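Local coordinates for serine protease pet (Escherichia coli, PDB 4OM9), which acts as a secreted serine protease enterotoxin of enteroaggregative strains, with the host cytoskeletal protein alpha-fodrin as its probable target, at residues 513-521 with 594-602; 567-576 with 619-627. All blocks are in the same frame, centred on the assembly; numbering follows the deposited sequence.

Contact 1 of 2, residues 513-521 with 594-602; sequences PLVMQGHAT and SIARNADVE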
ATOM      1  N   PRO A 513       9.317  16.949  -7.164  1.00 37.06           N
ATOM      2  CA  PRO A 513       9.524  15.527  -6.840  1.00 34.40           C
ATOM      3  C   PRO A 513       8.245  14.709  -6.587  1.00 32.38           C
ATOM      4  O   PRO A 513       7.235  15.212  -6.099  1.00 30.67           O
ATOM      5  CB  PRO A 513      10.373  15.574  -5.556  1.00 36.80           C
ATOM      6  CG  PRO A 513      10.830  17.008  -5.424  1.00 39.98           C
ATOM      7  CD  PRO A 513       9.764  17.829  -6.075  1.00 38.71           C
ATOM      8  N   LEU A 514       8.323  13.434  -6.943  1.00 32.02           N
ATOM      9  CA  LEU A 514       7.305  12.460  -6.630  1.00 31.92           C
ATOM     10  C   LEU A 514       7.890  11.394  -5.698  1.00 35.01           C
ATOM     11  O   LEU A 514       9.043  10.963  -5.854  1.00 31.86           O
ATOM     12  CB  LEU A 514       6.756  11.800  -7.891  1.00 33.94           C
ATOM     13  CG  LEU A 514       5.517  10.940  -7.609  1.00 36.07           C
ATOM     14  CD1 LEU A 514       4.287  11.832  -7.513  1.00 31.76           C
ATOM     15  CD2 LEU A 514       5.324   9.881  -8.666  1.00 34.68           C
ATOM     16  N   VAL A 515       7.072  10.990  -4.735  1.00 36.30           N
ATOM     17  CA  VAL A 515       7.404   9.944  -3.780  1.00 36.30           C
ATOM     18  C   VAL A 515       6.263   8.952  -3.703  1.00 33.78           C
ATOM     19  O   VAL A 515       5.106   9.335  -3.491  1.00 32.92           O
ATOM     20  CB  VAL A 515       7.660  10.503  -2.386  1.00 34.99           C
ATOM     21  CG1 VAL A 515       7.793   9.371  -1.389  1.00 33.01           C
ATOM     22  CG2 VAL A 515       8.916  11.364  -2.403  1.00 36.09           C
ATOM     23  N   MET A 516       6.588   7.690  -3.938  1.00 33.52           N
ATOM     24  CA  MET A 516       5.658   6.602  -3.731  1.00 37.03           C
ATOM     25  C   MET A 516       6.144   5.783  -2.534  1.00 36.33           C
ATOM     26  O   MET A 516       7.328   5.392  -2.460  1.00 38.13           O
ATOM     27  CB  MET A 516       5.545   5.716  -4.976  1.00 35.65           C
ATOM     28  CG  MET A 516       5.101   6.415  -6.245  1.00 38.18           C
ATOM     29  SD  MET A 516       5.331   5.296  -7.644  1.00 39.86           S
ATOM     30  CE  MET A 516       4.793   6.317  -9.009  1.00 43.80           C
ATOM     31  N   GLN A 517       5.231   5.531  -1.602  1.00 31.96           N
ATOM     32  CA  GLN A 517       5.549   4.796  -0.384  1.00 35.25           C
ATOM     33  C   GLN A 517       4.313   4.147   0.189  1.00 33.40           C
ATOM     34  O   GLN A 517       3.188   4.523  -0.169  1.00 31.38           O
ATOM     35  CB  GLN A 517       6.164   5.722   0.672  1.00 37.49           C
ATOM     36  CG  GLN A 517       5.176   6.770   1.196  1.00 36.89           C
ATOM     37  CD  GLN A 517       5.596   7.382   2.531  1.00 35.24           C
ATOM     38  OE1 GLN A 517       6.641   8.034   2.636  1.00 32.27           O
ATOM     39  NE2 GLN A 517       4.755   7.190   3.556  1.00 34.33           N
ATOM     40  N   GLY A 518       4.521   3.203   1.108  1.00 31.59           N
ATOM     41  CA  GLY A 518       3.421   2.627   1.859  1.00 31.29           C
ATOM     42  C   GLY A 518       2.849   3.599   2.885  1.00 30.88           C
ATOM     43  O   GLY A 518       3.317   4.731   3.039  1.00 30.86           O
ATOM     44  N   HIS A 519       1.835   3.154   3.612  1.00 32.71           N
ATOM     45  CA  HIS A 519       1.209   4.017   4.606  1.00 34.04           C
ATOM     46  C   HIS A 519       1.382   3.438   6.005  1.00 31.05           C
ATOM     47  O   HIS A 519       1.077   2.260   6.259  1.00 31.37           O
ATOM     48  CB  HIS A 519      -0.286   4.234   4.280  1.00 31.10           C
ATOM     49  CG  HIS A 519      -1.055   4.906   5.379  1.00 29.64           C
ATOM     50  ND1 HIS A 519      -0.908   6.248   5.686  1.00 28.81           N
ATOM     51  CD2 HIS A 519      -1.984   4.425   6.244  1.00 28.92           C
ATOM     52  CE1 HIS A 519      -1.700   6.552   6.698  1.00 28.65           C
ATOM     53  NE2 HIS A 519      -2.367   5.465   7.052  1.00 28.70           N
ATOM     54  N   ALA A 520       1.911   4.260   6.905  1.00 31.47           N
ATOM     55  CA  ALA A 520       2.094   3.837   8.287  1.00 32.32           C
ATOM     56  C   ALA A 520       0.709   3.710   8.907  1.00 31.74           C
ATOM     57  O   ALA A 520      -0.105   4.647   8.838  1.00 30.92           O
ATOM     58  CB  ALA A 520       2.952   4.824   9.062  1.00 33.01           C
ATOM     59  N   THR A 521       0.420   2.546   9.470  1.00 32.22           N
ATOM     60  CA  THR A 521      -0.926   2.290   9.986  1.00 31.73           C
ATOM     61  C   THR A 521      -1.285   3.308  11.060  1.00 31.68           C
ATOM     62  O   THR A 521      -0.501   3.594  11.934  1.00 32.58           O
ATOM     63  CB  THR A 521      -1.023   0.851  10.489  1.00 32.49           C
ATOM     64  OG1 THR A 521      -0.961  -0.019   9.349  1.00 33.07           O
ATOM     65  CG2 THR A 521      -2.336   0.601  11.261  1.00 32.20           C
ATOM     66  N   SER A 594      11.210   8.822  -6.020  1.00 32.18           N
ATOM     67  CA  SER A 594      11.611   7.967  -4.914  1.00 33.80           C
ATOM     68  C   SER A 594      10.548   6.906  -4.660  1.00 35.15           C
ATOM     69  O   SER A 594       9.351   7.208  -4.531  1.00 33.05           O
ATOM     70  CB  SER A 594      11.829   8.775  -3.626  1.00 32.00           C
ATOM     71  OG  SER A 594      12.724   9.845  -3.831  1.00 34.74           O
ATOM     72  N   ILE A 595      10.992   5.660  -4.607  1.00 32.35           N
ATOM     73  CA  ILE A 595      10.152   4.584  -4.156  1.00 32.42           C
ATOM     74  C   ILE A 595      10.704   4.189  -2.801  1.00 39.22           C
ATOM     75  O   ILE A 595      11.878   3.797  -2.683  1.00 40.34           O
ATOM     76  CB  ILE A 595      10.150   3.395  -5.121  1.00 34.42           C
ATOM     77  CG1 ILE A 595       9.586   3.830  -6.473  1.00 34.54           C
ATOM     78  CG2 ILE A 595       9.328   2.249  -4.541  1.00 35.78           C
ATOM     79  CD1 ILE A 595       9.804   2.816  -7.572  1.00 34.88           C
ATOM     80  N   ALA A 596       9.859   4.333  -1.782  1.00 35.32           N
ATOM     81  CA  ALA A 596      10.257   4.134  -0.403  1.00 32.81           C
ATOM     82  C   ALA A 596       9.520   2.933   0.160  1.00 33.02           C
ATOM     83  O   ALA A 596       8.907   2.179  -0.588  1.00 33.02           O
ATOM     84  CB  ALA A 596       9.984   5.382   0.428  1.00 32.32           C
ATOM     85  N   ARG A 597       9.612   2.752   1.470  1.00 33.57           N
ATOM     86  CA  ARG A 597       9.251   1.478   2.097  1.00 34.37           C
ATOM     87  C   ARG A 597       7.802   1.081   1.811  1.00 34.12           C
ATOM     88  O   ARG A 597       6.908   1.914   1.814  1.00 33.44           O
ATOM     89  CB  ARG A 597       9.504   1.536   3.608  1.00 35.10           C
ATOM     90  CG  ARG A 597       8.725   2.624   4.343  1.00 34.60           C
ATOM     91  CD  ARG A 597       8.713   2.350   5.845  1.00 35.55           C
ATOM     92  NE  ARG A 597       8.436   0.938   6.127  1.00 36.48           N
ATOM     93  CZ  ARG A 597       8.783   0.315   7.253  1.00 37.75           C
ATOM     94  NH1 ARG A 597       9.413   0.985   8.206  1.00 38.20           N
ATOM     95  NH2 ARG A 597       8.498  -0.971   7.426  1.00 38.73           N
ATOM     96  N   ASN A 598       7.595  -0.194   1.512  1.00 35.75           N
ATOM     97  CA  ASN A 598       6.255  -0.733   1.302  1.00 34.84           C
ATOM     98  C   ASN A 598       5.486  -0.127   0.120  1.00 35.12           C
ATOM     99  O   ASN A 598       4.263  -0.125   0.116  1.00 33.94           O
ATOM    100  CB  ASN A 598       5.434  -0.573   2.581  1.00 35.50           C
ATOM    101  CG  ASN A 598       5.984  -1.387   3.717  1.00 41.02           C
ATOM    102  OD1 ASN A 598       6.891  -0.950   4.435  1.00 36.44           O
ATOM    103  ND2 ASN A 598       5.452  -2.591   3.883  1.00 37.22           N
ATOM    104  N   ALA A 599       6.205   0.383  -0.872  1.00 33.49           N
ATOM    105  CA  ALA A 599       5.610   0.618  -2.177  1.00 33.16           C
ATOM    106  C   ALA A 599       5.886  -0.580  -3.089  1.00 35.50           C
ATOM    107  O   ALA A 599       6.994  -1.111  -3.130  1.00 38.37           O
ATOM    108  CB  ALA A 599       6.144   1.902  -2.808  1.00 32.34           C
ATOM    109  N   ASP A 600       4.847  -1.006  -3.791  1.00 33.95           N
ATOM    110  CA  ASP A 600       4.910  -2.070  -4.769  1.00 34.68           C
ATOM    111  C   ASP A 600       4.614  -1.407  -6.111  1.00 34.25           C
ATOM    112  O   ASP A 600       3.449  -1.145  -6.431  1.00 34.20           O
ATOM    113  CB  ASP A 600       3.893  -3.162  -4.421  1.00 35.59           C
ATOM    114  CG  ASP A 600       3.968  -4.377  -5.331  1.00 38.76           C
ATOM    115  OD1 ASP A 600       4.141  -4.242  -6.562  1.00 38.56           O
ATOM    116  OD2 ASP A 600       3.822  -5.497  -4.795  1.00 48.39           O
ATOM    117  N   VAL A 601       5.678  -1.119  -6.868  1.00 34.45           N
ATOM    118  CA  VAL A 601       5.584  -0.307  -8.078  1.00 33.70           C
ATOM    119  C   VAL A 601       5.816  -1.110  -9.340  1.00 36.52           C
ATOM    120  O   VAL A 601       6.810  -1.816  -9.449  1.00 37.15           O
ATOM    121  CB  VAL A 601       6.599   0.861  -8.079  1.00 33.02           C
ATOM    122  CG1 VAL A 601       6.327   1.763  -9.278  1.00 32.84           C
ATOM    123  CG2 VAL A 601       6.523   1.652  -6.806  1.00 32.49           C
ATOM    124  N   GLU A 602       4.916  -0.963 -10.303  1.00 37.61           N
ATOM    125  CA  GLU A 602       5.040  -1.659 -11.560  1.00 40.76           C
ATOM    126  C   GLU A 602       4.586  -0.802 -12.750  1.00 41.87           C
ATOM    127  O   GLU A 602       3.434  -0.342 -12.842  1.00 41.41           O
ATOM    128  CB  GLU A 602       4.243  -2.948 -11.517  1.00 39.50           C
ATOM    129  CG  GLU A 602       4.028  -3.653 -12.830  1.00 48.11           C
ATOM    130  CD  GLU A 602       3.738  -5.143 -12.658  1.00 60.02           C
ATOM    131  OE1 GLU A 602       3.189  -5.533 -11.598  1.00 54.72           O
ATOM    132  OE2 GLU A 602       4.092  -5.923 -13.576  1.00 65.45           O
TER
HETATM  133  O   HOH W   1      11.290  12.197  -4.782  1.00 30.72           O

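Contact 2 of 2, residues 567-576 with 619-627; sequences QVSDLSQPDW and AYIDLYSGK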
ATOM      1  N   GLN A 567       1.431   9.617  19.517  1.00 39.25           N
ATOM      2  CA  GLN A 567       1.464   9.989  18.091  1.00 39.97           C
ATOM      3  C   GLN A 567       0.662   8.997  17.272  1.00 39.68           C
ATOM      4  O   GLN A 567       0.628   7.809  17.600  1.00 36.21           O
ATOM      5  CB  GLN A 567       2.888  10.039  17.542  1.00 40.75           C
ATOM      6  CG  GLN A 567       3.906  10.654  18.461  1.00 46.00           C
ATOM      7  CD  GLN A 567       3.645  12.112  18.699  1.00 46.75           C
ATOM      8  OE1 GLN A 567       3.929  12.949  17.841  1.00 54.72           O
ATOM      9  NE2 GLN A 567       3.099  12.436  19.869  1.00 49.86           N
ATOM     10  N   VAL A 568       0.037   9.483  16.200  1.00 29.37           N
ATOM     11  CA  VAL A 568      -0.894   8.685  15.417  1.00 28.37           C
ATOM     12  C   VAL A 568      -0.206   7.502  14.764  1.00 29.35           C
ATOM     13  O   VAL A 568      -0.754   6.396  14.712  1.00 29.51           O
ATOM     14  CB  VAL A 568      -1.588   9.534  14.337  1.00 29.44           C
ATOM     15  CG1 VAL A 568      -2.218   8.629  13.278  1.00 31.60           C
ATOM     16  CG2 VAL A 568      -2.649  10.433  14.967  1.00 27.11           C
ATOM     17  N   SER A 569       1.008   7.737  14.276  1.00 33.22           N
ATOM     18  CA  SER A 569       1.872   6.655  13.814  1.00 33.27           C
ATOM     19  C   SER A 569       3.296   7.058  14.092  1.00 35.96           C
ATOM     20  O   SER A 569       3.542   8.179  14.530  1.00 34.43           O
ATOM     21  CB  SER A 569       1.663   6.361  12.322  1.00 33.96           C
ATOM     22  OG  SER A 569       1.914   7.516  11.528  1.00 32.06           O
ATOM     23  N   ASP A 570       4.237   6.158  13.826  1.00 37.98           N
ATOM     24  CA  ASP A 570       5.650   6.424  14.087  1.00 37.17           C
ATOM     25  C   ASP A 570       6.488   5.866  12.947  1.00 36.11           C
ATOM     26  O   ASP A 570       6.186   4.796  12.430  1.00 37.44           O
ATOM     27  CB  ASP A 570       6.062   5.797  15.425  1.00 41.79           C
ATOM     28  CG  ASP A 570       7.368   6.353  15.963  1.00 45.01           C
ATOM     29  OD1 ASP A 570       8.445   5.992  15.428  1.00 41.10           O
ATOM     30  OD2 ASP A 570       7.314   7.134  16.940  1.00 48.34           O
ATOM     31  N   LEU A 571       7.533   6.585  12.551  1.00 37.38           N
ATOM     32  CA  LEU A 571       8.426   6.120  11.493  1.00 37.92           C
ATOM     33  C   LEU A 571       9.146   4.797  11.827  1.00 42.68           C
ATOM     34  O   LEU A 571       9.584   4.070  10.934  1.00 42.01           O
ATOM     35  CB  LEU A 571       9.475   7.192  11.187  1.00 40.26           C
ATOM     36  CG  LEU A 571       9.022   8.418  10.392  1.00 39.00           C
ATOM     37  CD1 LEU A 571      10.132   9.448  10.437  1.00 39.06           C
ATOM     38  CD2 LEU A 571       8.709   8.025   8.959  1.00 35.07           C
ATOM     39  N   SER A 572       9.273   4.496  13.114  1.00 40.92           N
ATOM     40  CA  SER A 572       9.917   3.276  13.535  1.00 38.99           C
ATOM     41  C   SER A 572       8.928   2.150  13.880  1.00 41.75           C
ATOM     42  O   SER A 572       9.349   1.096  14.348  1.00 41.17           O
ATOM     43  CB  SER A 572      10.796   3.565  14.743  1.00 44.29           C
ATOM     44  OG  SER A 572       9.981   3.811  15.875  1.00 45.50           O
ATOM     45  N   GLN A 573       7.624   2.358  13.674  1.00 36.85           N
ATOM     46  CA  GLN A 573       6.666   1.284  13.959  1.00 38.87           C
ATOM     47  C   GLN A 573       6.792   0.213  12.869  1.00 39.47           C
ATOM     48  O   GLN A 573       7.228   0.506  11.757  1.00 40.30           O
ATOM     49  CB  GLN A 573       5.223   1.810  14.050  1.00 35.01           C
ATOM     50  CG  GLN A 573       4.535   2.002  12.676  1.00 33.66           C
ATOM     51  CD  GLN A 573       3.211   2.747  12.774  1.00 31.99           C
ATOM     52  OE1 GLN A 573       3.048   3.639  13.612  1.00 30.83           O
ATOM     53  NE2 GLN A 573       2.257   2.370  11.938  1.00 29.88           N
ATOM     54  N   PRO A 574       6.411  -1.033  13.178  1.00 35.23           N
ATOM     55  CA  PRO A 574       6.595  -2.067  12.154  1.00 34.33           C
ATOM     56  C   PRO A 574       5.383  -2.231  11.263  1.00 34.95           C
ATOM     57  O   PRO A 574       5.459  -2.880  10.225  1.00 34.59           O
ATOM     58  CB  PRO A 574       6.819  -3.331  12.991  1.00 35.59           C
ATOM     59  CG  PRO A 574       5.915  -3.092  14.201  1.00 34.66           C
ATOM     60  CD  PRO A 574       6.057  -1.611  14.495  1.00 35.19           C
ATOM     61  N   ASP A 575       4.260  -1.650  11.663  1.00 36.86           N
ATOM     62  CA  ASP A 575       3.013  -1.910  10.968  1.00 33.46           C
ATOM     63  C   ASP A 575       2.758  -0.897   9.856  1.00 31.79           C
ATOM     64  O   ASP A 575       2.366   0.243  10.105  1.00 31.79           O
ATOM     65  CB  ASP A 575       1.840  -1.936  11.960  1.00 33.33           C
ATOM     66  CG  ASP A 575       1.942  -0.849  13.029  1.00 36.75           C
ATOM     67  OD1 ASP A 575       3.035  -0.679  13.606  1.00 37.18           O
ATOM     68  OD2 ASP A 575       0.922  -0.178  13.304  1.00 33.52           O
ATOM     69  N   TRP A 576       2.971  -1.356   8.626  1.00 34.45           N
ATOM     70  CA  TRP A 576       2.842  -0.548   7.425  1.00 34.27           C
ATOM     71  C   TRP A 576       1.983  -1.252   6.399  1.00 34.62           C
ATOM     72  O   TRP A 576       2.160  -2.461   6.141  1.00 33.84           O
ATOM     73  CB  TRP A 576       4.220  -0.246   6.793  1.00 35.72           C
ATOM     74  CG  TRP A 576       5.026   0.742   7.569  1.00 36.38           C
ATOM     75  CD1 TRP A 576       5.633   0.539   8.772  1.00 37.18           C
ATOM     76  CD2 TRP A 576       5.300   2.092   7.203  1.00 37.32           C
ATOM     77  NE1 TRP A 576       6.264   1.682   9.180  1.00 39.45           N
ATOM     78  CE2 TRP A 576       6.077   2.650   8.236  1.00 37.24           C
ATOM     79  CE3 TRP A 576       4.951   2.890   6.105  1.00 36.07           C
ATOM     80  CZ2 TRP A 576       6.522   3.965   8.201  1.00 37.87           C
ATOM     81  CZ3 TRP A 576       5.387   4.197   6.079  1.00 36.74           C
ATOM     82  CH2 TRP A 576       6.164   4.723   7.118  1.00 36.71           C
ATOM     83  N   ALA A 619      11.066   7.998   4.531  1.00 33.90           N
ATOM     84  CA  ALA A 619       9.626   7.810   4.464  1.00 33.09           C
ATOM     85  C   ALA A 619       8.929   8.960   5.178  1.00 32.92           C
ATOM     86  O   ALA A 619       9.523   9.631   6.025  1.00 33.50           O
ATOM     87  CB  ALA A 619       9.228   6.468   5.054  1.00 33.54           C
ATOM     88  N   TYR A 620       7.678   9.200   4.802  1.00 32.21           N
ATOM     89  CA  TYR A 620       6.924  10.330   5.333  1.00 31.99           C
ATOM     90  C   TYR A 620       5.692   9.877   6.100  1.00 31.89           C
ATOM     91  O   TYR A 620       5.010   8.935   5.709  1.00 31.65           O
ATOM     92  CB  TYR A 620       6.520  11.281   4.201  1.00 31.38           C
ATOM     93  CG  TYR A 620       7.722  11.799   3.422  1.00 31.59           C
ATOM     94  CD1 TYR A 620       8.370  10.987   2.497  1.00 31.55           C
ATOM     95  CD2 TYR A 620       8.213  13.089   3.623  1.00 32.58           C
ATOM     96  CE1 TYR A 620       9.467  11.437   1.799  1.00 32.16           C
ATOM     97  CE2 TYR A 620       9.312  13.547   2.923  1.00 32.46           C
ATOM     98  CZ  TYR A 620       9.928  12.714   2.008  1.00 33.00           C
ATOM     99  OH  TYR A 620      11.016  13.126   1.300  1.00 35.10           O
ATOM    100  N   ILE A 621       5.411  10.544   7.206  1.00 33.15           N
ATOM    101  CA  ILE A 621       4.159  10.294   7.909  1.00 32.04           C
ATOM    102  C   ILE A 621       3.461  11.612   8.187  1.00 32.33           C
ATOM    103  O   ILE A 621       4.096  12.683   8.187  1.00 35.83           O
ATOM    104  CB  ILE A 621       4.362   9.526   9.232  1.00 32.93           C
ATOM    105  CG1 ILE A 621       5.161  10.358  10.230  1.00 36.52           C
ATOM    106  CG2 ILE A 621       5.042   8.201   8.975  1.00 33.40           C
ATOM    107  CD1 ILE A 621       5.288   9.708  11.625  1.00 34.76           C
ATOM    108  N   ASP A 622       2.154  11.504   8.434  1.00 32.78           N
ATOM    109  CA  ASP A 622       1.260  12.630   8.633  1.00 32.92           C
ATOM    110  C   ASP A 622       0.757  12.548  10.065  1.00 31.94           C
ATOM    111  O   ASP A 622       0.065  11.604  10.426  1.00 33.39           O
ATOM    112  CB  ASP A 622       0.119  12.565   7.595  1.00 33.09           C
ATOM    113  CG  ASP A 622      -0.990  13.627   7.802  1.00 30.06           C
ATOM    114  OD1 ASP A 622      -0.825  14.572   8.605  1.00 30.37           O
ATOM    115  OD2 ASP A 622      -2.030  13.505   7.116  1.00 29.62           O
ATOM    116  N   LEU A 623       1.120  13.521  10.889  1.00 31.98           N
ATOM    117  CA  LEU A 623       0.659  13.548  12.262  1.00 32.50           C
ATOM    118  C   LEU A 623      -0.875  13.699  12.416  1.00 34.01           C
ATOM    119  O   LEU A 623      -1.409  13.517  13.515  1.00 32.37           O
ATOM    120  CB  LEU A 623       1.362  14.661  13.019  1.00 33.22           C
ATOM    121  CG  LEU A 623       2.865  14.414  13.199  1.00 39.42           C
ATOM    122  CD1 LEU A 623       3.520  15.546  13.983  1.00 45.23           C
ATOM    123  CD2 LEU A 623       3.116  13.059  13.879  1.00 36.32           C
ATOM    124  N   TYR A 624      -1.578  14.014  11.330  1.00 31.58           N
ATOM    125  CA  TYR A 624      -3.028  14.100  11.390  1.00 30.72           C
ATOM    126  C   TYR A 624      -3.670  13.188  10.377  1.00 30.22           C
ATOM    127  O   TYR A 624      -4.849  13.357  10.021  1.00 29.81           O
ATOM    128  CB  TYR A 624      -3.513  15.521  11.163  1.00 30.48           C
ATOM    129  CG  TYR A 624      -3.047  16.505  12.196  1.00 32.88           C
ATOM    130  CD1 TYR A 624      -3.553  16.469  13.492  1.00 38.40           C
ATOM    131  CD2 TYR A 624      -2.116  17.490  11.877  1.00 34.06           C
ATOM    132  CE1 TYR A 624      -3.140  17.381  14.449  1.00 40.27           C
ATOM    133  CE2 TYR A 624      -1.686  18.400  12.831  1.00 44.52           C
ATOM    134  CZ  TYR A 624      -2.206  18.342  14.115  1.00 46.78           C
ATOM    135  OH  TYR A 624      -1.796  19.249  15.066  1.00 51.88           O
ATOM    136  N   SER A 625      -2.893  12.223   9.914  1.00 30.36           N
ATOM    137  CA  SER A 625      -3.420  11.136   9.109  1.00 30.15           C
ATOM    138  C   SER A 625      -4.687  10.531   9.752  1.00 30.83           C
ATOM    139  O   SER A 625      -4.711  10.231  10.952  1.00 30.79           O
ATOM    140  CB  SER A 625      -2.334  10.066   8.940  1.00 30.57           C
ATOM    141  OG  SER A 625      -2.847   8.920   8.306  1.00 30.58           O
ATOM    142  N   GLY A 626      -5.742  10.369   8.963  1.00 29.89           N
ATOM    143  CA  GLY A 626      -6.964   9.794   9.473  1.00 30.07           C
ATOM    144  C   GLY A 626      -7.815  10.800  10.215  1.00 29.88           C
ATOM    145  O   GLY A 626      -8.983  10.542  10.468  1.00 29.91           O
ATOM    146  N   LYS A 627      -7.252  11.951  10.568  1.00 30.51           N
ATOM    147  CA  LYS A 627      -8.060  13.022  11.166  1.00 29.62           C
ATOM    148  C   LYS A 627      -7.715  14.391  10.556  1.00 31.19           C
ATOM    149  O   LYS A 627      -7.488  15.375  11.270  1.00 29.82           O
ATOM    150  CB  LYS A 627      -7.878  13.036  12.697  1.00 30.16           C
ATOM    151  CG  LYS A 627      -6.446  13.062  13.182  1.00 33.37           C
ATOM    152  CD  LYS A 627      -6.321  12.391  14.547  1.00 32.01           C
ATOM    153  CE  LYS A 627      -6.234  13.404  15.677  1.00 37.28           C
ATOM    154  NZ  LYS A 627      -6.195  12.718  17.019  1.00 39.92           N
TER
HETATM  155  O   HOH W   2       0.069  12.358  16.022  1.00 30.72           O
HETATM  156  O   HOH W   3       1.556  10.007  12.337  1.00 39.36           O

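Contact 1 of 2, residues 513-521 with 594-602
Met516 holds CG anti to its carbonyl carbon (chi1 -58°) and runs extended beyond it, which carries SD across the fork of Val601 at about a right angle, 3.9 Å from Val601 CG2. This is the interior of the parallel beta-helix that forms the stalk of the passenger domain: Met516, Ile595 and Val601 meet Phe581 and Phe651 there, and long or branched apolar side chains suit a core filled by successive coils. Parallel pairing sets the register, Val515 beside Ser594 and Met516 beside Ile595. Met516 N gives a nearly straight bond (168°) to Ser594 O at 2.9 Å, and Met516 O in turn accepts from Ala596 N.

Beyond Ala596 the second segment reverses in a type II turn closed by Ala599. Asn598 occupies its third position with a positive phi, a conformation asparagine tolerates well. From the turn, Arg597 O accepts from Gly518 N at 2.8 Å. Gly518, lacking a side chain, can bring its CA to 3.8 Å from Asn598 CB. Small methyls fit the neighbouring places, Ala596 CB lying 3.8 Å from Gln517 CB. The buried amide of Gln517 is satisfied at both ends: OE1 accepts from Tyr620 N, while NE2 donates to Gly518 O and Asp499. The turn's polar side chains are tied together too, Arg597 NE meeting Asn598 OD1 at 3.0 Å in the guanidinium plane, with NH1 bonded to Ser645. On the face of the strand pair that carries Val515 and Ser594, away from Met516, a water bridges the strands, donating to Leu514 O at 2.8 Å and bonded to Ser594 OG at 2.9 Å.

Contact 2 of 2, residues 567-576 with 619-627
OD1 of Asp570, whose CA lies 4.1 Å from Ile621 CD1, is gripped by two groups of Ser572: the backbone N arrives at its anti lone pair and OG from above the carboxylate plane. The first bond makes an Asx turn, and with the type I turn from Asp570 to Gln573 it shapes an irregular loop laid over strand 619-622, which pairs antiparallel with 640-644 beside the beta-helix. Gln573 braces the same loop from within, OE1 accepting from Asp570 N at 2.8 Å and NE2 donating to Asp575 O.

Across the contact the grip is apolar, with no direct hydrogen bond between the two segments. Ile621 sits at its centre because its branches can serve two neighbours: with CG1 between the backbone N and the carbonyl carbon (chi1 65°), CD1 reaches the backbone of Ser569, while CG2 meets Leu571 CD2 at 3.7 Å. Trp576 crosses Ile621 at about a right angle; the far corner of its ring, CH2, lies 4.1 Å from Ala619 CB, where a small residue suits the broad indole. Farther along, beta-branched Val568 spreads over the turn after the strand, CG2 against Leu623 O at 3.6 Å and CG1 towards Ser625 O.

Two waters supply the polar link. One accepts from Val568 N and donates to Leu623 O; the other donates to Ser569 OG at 2.6 Å and to Asp622 O at 2.9 Å.

The segments of the two contacts alternate along the chain, in the order 513-521, 567-576, 594-602, 619-627. Their centres lie about 14 Å apart. Contact 1 belongs to the wall of the beta-helix, whereas contact 2 packs a loop on the antiparallel strand beside it. Strand 576-583, which begins at the end of 567-576, joins them by pairing with both 514-520 and 599-608. Two further meetings knit the sites together: Gln573 NE2 probably donates to Thr521 O at 3.0 Å, and Arg597 makes a cation-pi contact with Trp576. The loop 567-576 is thus tied directly to the beta-helix.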